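Local coordinates for protein oxidoreductase (Bordetella pertussis, PDB 3Q2K) that probably oxidises a UDP-linked N-acetylglucosaminuronic acid with NAD as cofactor in the biosynthesis of 2,3-diacetamido-2,3-dideoxy-D-mannuronic acid, at residues Phe33-Cys38 with Asn44-Ile49. Sequence-based numbering, arbitrary orientation.
With NAI (1,4-dihydronicotinamide adenine dinucleotide), chain U.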
# COMPACT_ATOMS: atom_id res chain seq x y z
N PHE C 33 43.95 2.71 -28.32
CA PHE C 33 43.09 2.07 -27.34
C PHE C 33 43.85 1.39 -26.21
O PHE C 33 44.90 0.79 -26.44
CB PHE C 33 42.31 0.90 -27.96
CG PHE C 33 41.10 1.32 -28.74
CD1 PHE C 33 39.93 1.68 -28.09
CD2 PHE C 33 41.12 1.29 -30.12
CE1 PHE C 33 38.82 2.02 -28.82
CE2 PHE C 33 40.01 1.64 -30.85
CZ PHE C 33 38.86 2.01 -30.20
N GLY C 34 43.27 1.41 -25.02
CA GLY C 34 43.81 0.66 -23.89
C GLY C 34 42.74 -0.30 -23.42
O GLY C 34 41.56 0.07 -23.37
N LEU C 35 43.14 -1.52 -23.10
CA LEU C 35 42.23 -2.53 -22.58
C LEU C 35 42.46 -2.79 -21.09
O LEU C 35 43.58 -3.03 -20.65
CB LEU C 35 42.38 -3.83 -23.38
CG LEU C 35 41.51 -5.00 -22.92
CD1 LEU C 35 40.06 -4.64 -23.10
CD2 LEU C 35 41.81 -6.25 -23.74
N VAL C 36 41.38 -2.69 -20.32
CA VAL C 36 41.43 -2.91 -18.87
C VAL C 36 40.63 -4.18 -18.54
O VAL C 36 39.41 -4.21 -18.70
CB VAL C 36 40.80 -1.72 -18.14
CG1 VAL C 36 40.92 -1.87 -16.63
CG2 VAL C 36 41.41 -0.43 -18.66
N GLY C 37 41.34 -5.21 -18.10
CA GLY C 37 40.77 -6.53 -17.86
C GLY C 37 41.10 -7.52 -18.97
O GLY C 37 40.61 -7.40 -20.09
N CYS C 38 41.93 -8.52 -18.65
CA CYS C 38 42.36 -9.46 -19.68
C CYS C 38 41.80 -10.85 -19.42
O CYS C 38 42.53 -11.83 -19.38
CB CYS C 38 43.89 -9.57 -19.74
SG CYS C 38 44.61 -7.94 -20.01
N ASN C 44 37.88 -10.90 -27.68
CA ASN C 44 37.10 -10.35 -28.78
C ASN C 44 37.43 -8.89 -28.99
O ASN C 44 37.27 -8.35 -30.08
CB ASN C 44 35.59 -10.46 -28.54
CG ASN C 44 35.21 -11.82 -28.02
OD1 ASN C 44 34.34 -12.49 -28.57
ND2 ASN C 44 35.88 -12.25 -26.95
N HIS C 45 37.87 -8.24 -27.91
CA HIS C 45 38.18 -6.82 -28.05
C HIS C 45 39.48 -6.76 -28.82
O HIS C 45 39.51 -6.21 -29.93
CB HIS C 45 38.29 -6.14 -26.68
CG HIS C 45 36.96 -5.91 -26.04
ND1 HIS C 45 36.19 -4.81 -26.34
CD2 HIS C 45 36.23 -6.66 -25.19
CE1 HIS C 45 35.05 -4.88 -25.67
NE2 HIS C 45 35.06 -5.99 -24.95
N ILE C 46 40.53 -7.33 -28.23
CA ILE C 46 41.84 -7.43 -28.88
C ILE C 46 41.69 -7.78 -30.36
O ILE C 46 42.24 -7.12 -31.23
CB ILE C 46 42.68 -8.57 -28.27
CG1 ILE C 46 43.15 -8.23 -26.86
CG2 ILE C 46 43.91 -8.87 -29.12
CD1 ILE C 46 43.59 -9.51 -26.17
N GLY C 47 40.93 -8.82 -30.68
CA GLY C 47 40.69 -9.13 -32.08
C GLY C 47 39.79 -8.21 -32.89
O GLY C 47 39.84 -8.17 -34.12
N ALA C 48 38.92 -7.47 -32.22
CA ALA C 48 38.07 -6.56 -32.99
C ALA C 48 38.97 -5.38 -33.33
O ALA C 48 38.96 -4.89 -34.46
CB ALA C 48 36.85 -6.11 -32.21
N ILE C 49 39.76 -4.95 -32.35
CA ILE C 49 40.60 -3.78 -32.55
C ILE C 49 41.58 -4.04 -33.69
O ILE C 49 41.76 -3.20 -34.57
CB ILE C 49 41.40 -3.39 -31.30
CG1 ILE C 49 40.46 -2.69 -30.32
CG2 ILE C 49 42.54 -2.47 -31.72
CD1 ILE C 49 40.91 -2.67 -28.87
PA NAI U . 36.43 -12.22 -16.47
O1A NAI U . 36.59 -12.78 -15.11
O2A NAI U . 36.86 -13.37 -17.51
O5B NAI U . 37.56 -11.16 -16.93
C5B NAI U . 37.98 -10.47 -15.76
C4B NAI U . 39.32 -9.76 -15.89
O4B NAI U . 39.27 -8.50 -15.20
C3B NAI U . 40.20 -10.75 -15.10
O3B NAI U . 41.37 -11.01 -15.89
C2B NAI U . 40.38 -9.97 -13.77
O2B NAI U . 41.64 -10.21 -13.15
C1B NAI U . 40.43 -8.54 -14.36
N9A NAI U . 40.30 -7.60 -13.26
C8A NAI U . 39.64 -7.77 -12.08
N7A NAI U . 39.76 -6.67 -11.40
C5A NAI U . 40.48 -5.74 -12.06
C6A NAI U . 40.91 -4.42 -11.82
N6A NAI U . 40.58 -3.73 -10.67
N1A NAI U . 41.61 -3.82 -12.78
C2A NAI U . 41.90 -4.43 -13.92
N3A NAI U . 41.52 -5.66 -14.18
C4A NAI U . 40.81 -6.33 -13.29
O3 NAI U . 34.88 -12.07 -16.86
PN NAI U . 34.56 -11.45 -18.31
O1N NAI U . 33.61 -12.52 -18.88
O2N NAI U . 35.65 -11.27 -19.39
O5D NAI U . 33.65 -10.15 -18.01
C5D NAI U . 33.79 -9.27 -19.12
C4D NAI U . 33.06 -7.95 -18.85
O4D NAI U . 32.49 -7.78 -20.16
C3D NAI U . 31.87 -8.09 -17.88
O3D NAI U . 31.14 -6.88 -17.70
C2D NAI U . 30.95 -8.99 -18.73
O2D NAI U . 29.61 -8.67 -18.37
C1D NAI U . 31.15 -8.31 -20.11
N1N NAI U . 31.01 -9.24 -21.23
C2N NAI U . 30.37 -8.79 -22.29
C3N NAI U . 30.22 -9.65 -23.37
C7N NAI U . 29.49 -9.18 -24.56
O7N NAI U . 29.01 -10.00 -25.32
N7N NAI U . 29.36 -7.85 -24.75
C4N NAI U . 30.73 -10.94 -23.31
C5N NAI U . 31.38 -11.34 -22.15
C6N NAI U . 31.52 -10.44 -21.10
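Ile-49 lies over one face of the Phe-33 ring, its CG1 4.0 Å from Phe-33 CD2, while its CD1 reaches back to Phe-33 CB at 3.9 Å. CG1 of Ile-49 stands anti to the carbonyl carbon (chi1 -77°) and the chain then runs on extended, which carries the terminal methyl across to the root of the phenylalanine. This is the tight end of the contact, closed further by Tyr-325 of helix 321-333, which meets the Phe-33 ring edge-to-face and also touches Ile-49.

Two residues along the strand, Leu-35 divides its two methyls between residues about one helical turn before Ile-49. CD2 meets Ile-46 CG1 at 3.9 Å, the two side chains running at about a right angle, and CD1 sits more loosely, 4.3 Å from His-45 CB and oblique to the imidazole. Here the packing thins: Ile-46 lies at the partly exposed side of the helix and meets Leu-35 through its CG1 rather than its terminal methyl. No hydrogen bond links strand 33-36 to helix 44-49, which run nearly antiparallel (169°) with axes 10.1 Å apart. The buried imidazole of His-45 is held from both nitrogens, ND1 by Tyr-325 OH and NE2 by the cofactor-binding Glu-122.

Beyond the strand, Gly-37 brings its CA within 3.6 Å of NADH O4B, and Cys-38 N is hydrogen-bonded to Asp-63 OD2, an oxygen that also hydrogen-bonds NADH. An apolar strand-helix seam leading into the glycine-rich dinucleotide-binding loop is the hallmark of the first beta-alpha-beta unit of an NAD-binding Rossmann fold.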